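Local coordinates for GntR-family protein transcriptional regulator (Mycobacterium smegmatis, PDB 3F8M) that represses the phnDCE operon for phosphate uptake when phosphate is available, acting as a DNA-binding transcription factor of the GntR family, at residues A[147-160]-A[166-178]. Sequence-based numbering, arbitrary orientation.
Sequences TKLPAQRYPGLRET and SLYAEIRSRGIAF
T147 and L167 meet methyl to methyl where helix 167-173 packs over the end of a central strand in the six-stranded antiparallel sheet of the UTRA domain. T147 turns CG2 to the helix, within 3.9 Å of L167 CD2, and L149, again on the helix side, lays CD2 against I171 CD1; the threonine methyl and the branched leucine and isoleucine chains give apolar surface for this buried contact. R153 serves two surroundings: NH2 packs 3.5 Å from I176 CD1, while the guanidinium charge is met by D215. Y154 slants across both isoleucines, its CE1 3.7 Å from I176 CD1 and close to I171 CG1; its hydroxyl is hydrogen-bonded to I221 O, so an aromatic with a polar end fits here. At the type II turn from Y154 to L157, R174 NH1 and NH2 both donate to P155 O at 2.9 Å, lying somewhat to the same side of the carbonyl plane, and a water links NH1 to R153 O. G156, the N-cap of helix 157-160, has a positive phi (78°), which glycine adopts readily. L157, whose chi1 of -172° swings CG away from the backbone N, lays CD1 over a face of the R174 guanidinium and 3.6 Å from E170 CG. T160 closes the polar network: OG1 accepts a nearly straight bond (170°) from R174 NH2 and donates to E170 OE2 at 2.6 Å, from above the carboxylate plane, while R174 NE makes a salt bridge to the anti lone pair of that same oxygen, E170 OE2, at 2.8 Å.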
loop_
_atom_site.group_PDB
_atom_site.type_symbol
_atom_site.label_atom_id
_atom_site.label_comp_id
_atom_site.label_asym_id
_atom_site.label_seq_id
_atom_site.Cartn_x
_atom_site.Cartn_y
_atom_site.Cartn_z
ATOM N N THR A 147 18.515 -3.588 -1.797
ATOM C CA THR A 147 18.786 -2.249 -2.288
ATOM C C THR A 147 19.921 -2.385 -3.301
ATOM O O THR A 147 20.930 -2.970 -2.974
ATOM C CB THR A 147 19.233 -1.310 -1.175
ATOM O OG1 THR A 147 18.186 -1.219 -0.177
ATOM C CG2 THR A 147 19.509 0.131 -1.713
ATOM N N LYS A 148 19.689 -1.915 -4.518
ATOM C CA LYS A 148 20.743 -1.895 -5.567
ATOM C C LYS A 148 21.248 -0.471 -5.675
ATOM O O LYS A 148 20.479 0.443 -5.893
ATOM C CB LYS A 148 20.178 -2.340 -6.908
ATOM C CG LYS A 148 19.887 -3.820 -6.893
ATOM C CD LYS A 148 19.161 -4.238 -8.133
ATOM C CE LYS A 148 18.743 -5.707 -7.974
ATOM N NZ LYS A 148 18.207 -6.222 -9.273
ATOM N N LEU A 149 22.555 -0.290 -5.558
ATOM C CA LEU A 149 23.144 1.031 -5.526
ATOM C C LEU A 149 24.149 1.116 -6.677
ATOM O O LEU A 149 24.828 0.136 -6.946
ATOM C CB LEU A 149 23.939 1.201 -4.220
ATOM C CG LEU A 149 23.176 1.088 -2.883
ATOM C CD1 LEU A 149 24.128 0.951 -1.692
ATOM C CD2 LEU A 149 22.308 2.380 -2.773
ATOM N N PRO A 150 24.238 2.286 -7.328
ATOM C CA PRO A 150 25.355 2.500 -8.269
ATOM C C PRO A 150 26.664 2.574 -7.458
ATOM O O PRO A 150 26.832 3.506 -6.664
ATOM C CB PRO A 150 24.988 3.837 -8.946
ATOM C CG PRO A 150 24.132 4.587 -7.912
ATOM C CD PRO A 150 23.328 3.435 -7.258
ATOM N N ALA A 151 27.499 1.541 -7.571
ATOM C CA ALA A 151 28.664 1.324 -6.682
ATOM C C ALA A 151 29.620 2.486 -6.716
ATOM O O ALA A 151 30.253 2.802 -5.695
ATOM C CB ALA A 151 29.423 0.082 -7.074
ATOM N N GLN A 152 29.721 3.118 -7.890
ATOM C CA GLN A 152 30.623 4.273 -8.101
ATOM C C GLN A 152 30.299 5.443 -7.201
ATOM O O GLN A 152 31.169 6.220 -6.807
ATOM C CB GLN A 152 30.636 4.686 -9.582
ATOM C CG GLN A 152 31.337 3.615 -10.402
ATOM C CD GLN A 152 31.954 4.097 -11.690
ATOM O OE1 GLN A 152 31.328 4.821 -12.485
ATOM N NE2 GLN A 152 33.189 3.663 -11.931
ATOM N N ARG A 153 29.017 5.591 -6.878
ATOM C CA ARG A 153 28.583 6.691 -6.005
ATOM C C ARG A 153 28.974 6.531 -4.535
ATOM O O ARG A 153 28.918 7.501 -3.787
ATOM C CB ARG A 153 27.072 6.928 -6.058
ATOM C CG ARG A 153 26.489 7.429 -7.415
ATOM C CD ARG A 153 25.149 8.121 -7.170
ATOM N NE ARG A 153 25.323 9.351 -6.404
ATOM C CZ ARG A 153 24.370 10.226 -6.122
ATOM N NH1 ARG A 153 23.116 10.036 -6.531
ATOM N NH2 ARG A 153 24.673 11.315 -5.421
ATOM N N TYR A 154 29.341 5.327 -4.114
ATOM C CA TYR A 154 29.526 5.064 -2.665
ATOM C C TYR A 154 30.813 4.342 -2.309
ATOM O O TYR A 154 30.783 3.274 -1.717
ATOM C CB TYR A 154 28.306 4.288 -2.079
ATOM C CG TYR A 154 26.989 4.911 -2.457
ATOM C CD1 TYR A 154 26.557 6.095 -1.861
ATOM C CD2 TYR A 154 26.163 4.303 -3.413
ATOM C CE1 TYR A 154 25.331 6.671 -2.217
ATOM C CE2 TYR A 154 24.938 4.868 -3.770
ATOM C CZ TYR A 154 24.541 6.067 -3.180
ATOM O OH TYR A 154 23.328 6.618 -3.522
ATOM N N PRO A 155 31.989 4.931 -2.638
ATOM C CA PRO A 155 33.185 4.198 -2.242
ATOM C C PRO A 155 33.271 4.040 -0.720
ATOM O O PRO A 155 32.838 4.914 0.064
ATOM C CB PRO A 155 34.367 5.066 -2.796
ATOM C CG PRO A 155 33.797 6.420 -2.917
ATOM C CD PRO A 155 32.298 6.221 -3.270
ATOM N N GLY A 156 33.794 2.900 -0.318
ATOM C CA GLY A 156 34.040 2.582 1.069
ATOM C C GLY A 156 32.765 2.170 1.808
ATOM O O GLY A 156 32.819 1.857 2.994
ATOM N N LEU A 157 31.619 2.152 1.122
ATOM C CA LEU A 157 30.352 1.912 1.837
ATOM C C LEU A 157 30.406 0.723 2.763
ATOM O O LEU A 157 29.982 0.819 3.905
ATOM C CB LEU A 157 29.152 1.766 0.894
ATOM C CG LEU A 157 27.838 1.707 1.692
ATOM C CD1 LEU A 157 27.603 3.046 2.391
ATOM C CD2 LEU A 157 26.694 1.367 0.745
ATOM N N ARG A 158 30.898 -0.409 2.295
ATOM C CA ARG A 158 31.056 -1.552 3.219
ATOM C C ARG A 158 31.926 -1.289 4.449
ATOM O O ARG A 158 31.707 -1.902 5.505
ATOM C CB ARG A 158 31.524 -2.783 2.483
ATOM C CG ARG A 158 30.380 -3.387 1.730
ATOM C CD ARG A 158 30.807 -4.541 0.919
ATOM N NE ARG A 158 31.145 -4.075 -0.418
ATOM C CZ ARG A 158 31.308 -4.863 -1.476
ATOM N NH1 ARG A 158 31.162 -6.186 -1.373
ATOM N NH2 ARG A 158 31.624 -4.310 -2.640
ATOM N N GLU A 159 32.879 -0.365 4.318
ATOM C CA GLU A 159 33.772 0.051 5.410
ATOM C C GLU A 159 33.111 1.039 6.359
ATOM O O GLU A 159 33.183 0.895 7.568
ATOM C CB GLU A 159 35.026 0.754 4.858
ATOM C CG GLU A 159 36.016 -0.111 4.111
ATOM C CD GLU A 159 37.277 0.657 3.730
ATOM O OE1 GLU A 159 37.466 0.901 2.509
ATOM O OE2 GLU A 159 38.055 1.036 4.644
ATOM N N THR A 160 32.488 2.084 5.812
ATOM C CA THR A 160 31.923 3.123 6.633
ATOM C C THR A 160 30.541 2.762 7.208
ATOM O O THR A 160 30.109 3.377 8.202
ATOM C CB THR A 160 31.783 4.438 5.882
ATOM O OG1 THR A 160 30.650 4.382 4.988
ATOM C CG2 THR A 160 33.084 4.794 5.121
ATOM N N SER A 166 20.490 2.730 9.647
ATOM C CA SER A 166 19.747 3.263 8.494
ATOM C C SER A 166 20.718 3.579 7.339
ATOM O O SER A 166 21.650 4.373 7.495
ATOM C CB SER A 166 18.960 4.519 8.898
ATOM O OG SER A 166 18.642 5.284 7.758
ATOM N N LEU A 167 20.485 2.967 6.172
ATOM C CA LEU A 167 21.267 3.315 4.983
ATOM C C LEU A 167 20.965 4.768 4.559
ATOM O O LEU A 167 21.863 5.493 4.056
ATOM C CB LEU A 167 20.932 2.355 3.821
ATOM C CG LEU A 167 21.702 2.535 2.519
ATOM C CD1 LEU A 167 23.247 2.411 2.708
ATOM C CD2 LEU A 167 21.196 1.538 1.483
ATOM N N TYR A 168 19.726 5.224 4.776
ATOM C CA TYR A 168 19.410 6.593 4.359
ATOM C C TYR A 168 20.241 7.617 5.150
ATOM O O TYR A 168 20.719 8.625 4.600
ATOM C CB TYR A 168 17.914 6.857 4.545
ATOM C CG TYR A 168 17.033 6.275 3.445
ATOM C CD1 TYR A 168 17.468 5.222 2.639
ATOM C CD2 TYR A 168 15.735 6.755 3.247
ATOM C CE1 TYR A 168 16.663 4.695 1.637
ATOM C CE2 TYR A 168 14.910 6.205 2.267
ATOM C CZ TYR A 168 15.387 5.193 1.457
ATOM O OH TYR A 168 14.570 4.692 0.465
ATOM N N ALA A 169 20.460 7.338 6.426
ATOM C CA ALA A 169 21.283 8.243 7.263
ATOM C C ALA A 169 22.732 8.242 6.772
ATOM O O ALA A 169 23.384 9.293 6.688
ATOM C CB ALA A 169 21.201 7.836 8.751
ATOM N N GLU A 170 23.215 7.064 6.396
ATOM C CA GLU A 170 24.567 6.959 5.853
ATOM C C GLU A 170 24.708 7.710 4.547
ATOM O O GLU A 170 25.719 8.376 4.309
ATOM C CB GLU A 170 24.979 5.488 5.682
ATOM C CG GLU A 170 26.294 5.306 4.876
ATOM C CD GLU A 170 27.530 5.698 5.680
ATOM O OE1 GLU A 170 27.417 5.729 6.915
ATOM O OE2 GLU A 170 28.601 5.932 5.084
ATOM N N ILE A 171 23.715 7.577 3.682
ATOM C CA ILE A 171 23.740 8.299 2.419
ATOM C C ILE A 171 23.652 9.821 2.650
ATOM O O ILE A 171 24.408 10.599 2.032
ATOM C CB ILE A 171 22.704 7.728 1.395
ATOM C CG1 ILE A 171 23.148 6.348 0.923
ATOM C CG2 ILE A 171 22.500 8.727 0.179
ATOM C CD1 ILE A 171 22.132 5.516 0.071
ATOM N N ARG A 172 22.780 10.257 3.561
ATOM C CA ARG A 172 22.703 11.681 3.900
ATOM C C ARG A 172 24.049 12.224 4.428
ATOM O O ARG A 172 24.466 13.329 4.022
ATOM C CB ARG A 172 21.602 11.942 4.916
ATOM C CG ARG A 172 20.233 11.833 4.307
ATOM C CD ARG A 172 19.157 12.114 5.354
ATOM N NE ARG A 172 17.849 11.944 4.724
ATOM C CZ ARG A 172 16.968 10.986 5.004
ATOM N NH1 ARG A 172 17.214 10.087 5.935
ATOM N NH2 ARG A 172 15.819 10.949 4.325
ATOM N N SER A 173 24.723 11.416 5.253
ATOM C CA SER A 173 26.033 11.766 5.869
ATOM C C SER A 173 27.120 11.929 4.810
ATOM O O SER A 173 28.126 12.580 5.064
ATOM C CB SER A 173 26.447 10.743 6.957
ATOM O OG SER A 173 27.010 9.558 6.418
ATOM N N ARG A 174 26.878 11.396 3.609
ATOM C CA ARG A 174 27.802 11.568 2.479
ATOM C C ARG A 174 27.456 12.796 1.579
ATOM O O ARG A 174 28.033 12.973 0.508
ATOM C CB ARG A 174 27.933 10.263 1.681
ATOM C CG ARG A 174 28.566 9.088 2.508
ATOM C CD ARG A 174 28.253 7.681 1.914
ATOM N NE ARG A 174 29.152 6.650 2.431
ATOM C CZ ARG A 174 30.199 6.157 1.762
ATOM N NH1 ARG A 174 30.476 6.582 0.544
ATOM N NH2 ARG A 174 30.959 5.225 2.313
ATOM N N GLY A 175 26.517 13.619 2.041
ATOM C CA GLY A 175 26.117 14.865 1.355
ATOM C C GLY A 175 25.079 14.670 0.266
ATOM O O GLY A 175 24.942 15.497 -0.643
ATOM N N ILE A 176 24.351 13.560 0.337
ATOM C CA ILE A 176 23.374 13.199 -0.703
ATOM C C ILE A 176 22.007 13.280 -0.064
ATOM O O ILE A 176 21.716 12.561 0.902
ATOM C CB ILE A 176 23.657 11.779 -1.270
ATOM C CG1 ILE A 176 25.060 11.733 -1.890
ATOM C CG2 ILE A 176 22.555 11.326 -2.263
ATOM C CD1 ILE A 176 25.590 10.313 -2.185
ATOM N N ALA A 177 21.167 14.158 -0.583
ATOM C CA ALA A 177 19.876 14.413 0.061
ATOM C C ALA A 177 18.788 13.638 -0.670
ATOM O O ALA A 177 18.809 13.577 -1.904
ATOM C CB ALA A 177 19.541 15.886 0.031
ATOM N N PHE A 178 17.844 13.088 0.091
ATOM C CA PHE A 178 16.723 12.354 -0.496
ATOM C C PHE A 178 15.691 13.393 -0.828
ATOM O O PHE A 178 15.047 13.928 0.068
ATOM C CB PHE A 178 16.182 11.276 0.466
ATOM C CG PHE A 178 17.059 10.042 0.542
ATOM C CD1 PHE A 178 16.755 8.902 -0.207
ATOM C CD2 PHE A 178 18.184 10.015 1.368
ATOM C CE1 PHE A 178 17.580 7.762 -0.151
ATOM C CE2 PHE A 178 19.006 8.879 1.450
ATOM C CZ PHE A 178 18.703 7.739 0.679
HETATM O O HOH W 1 29.510 8.490 -1.383
#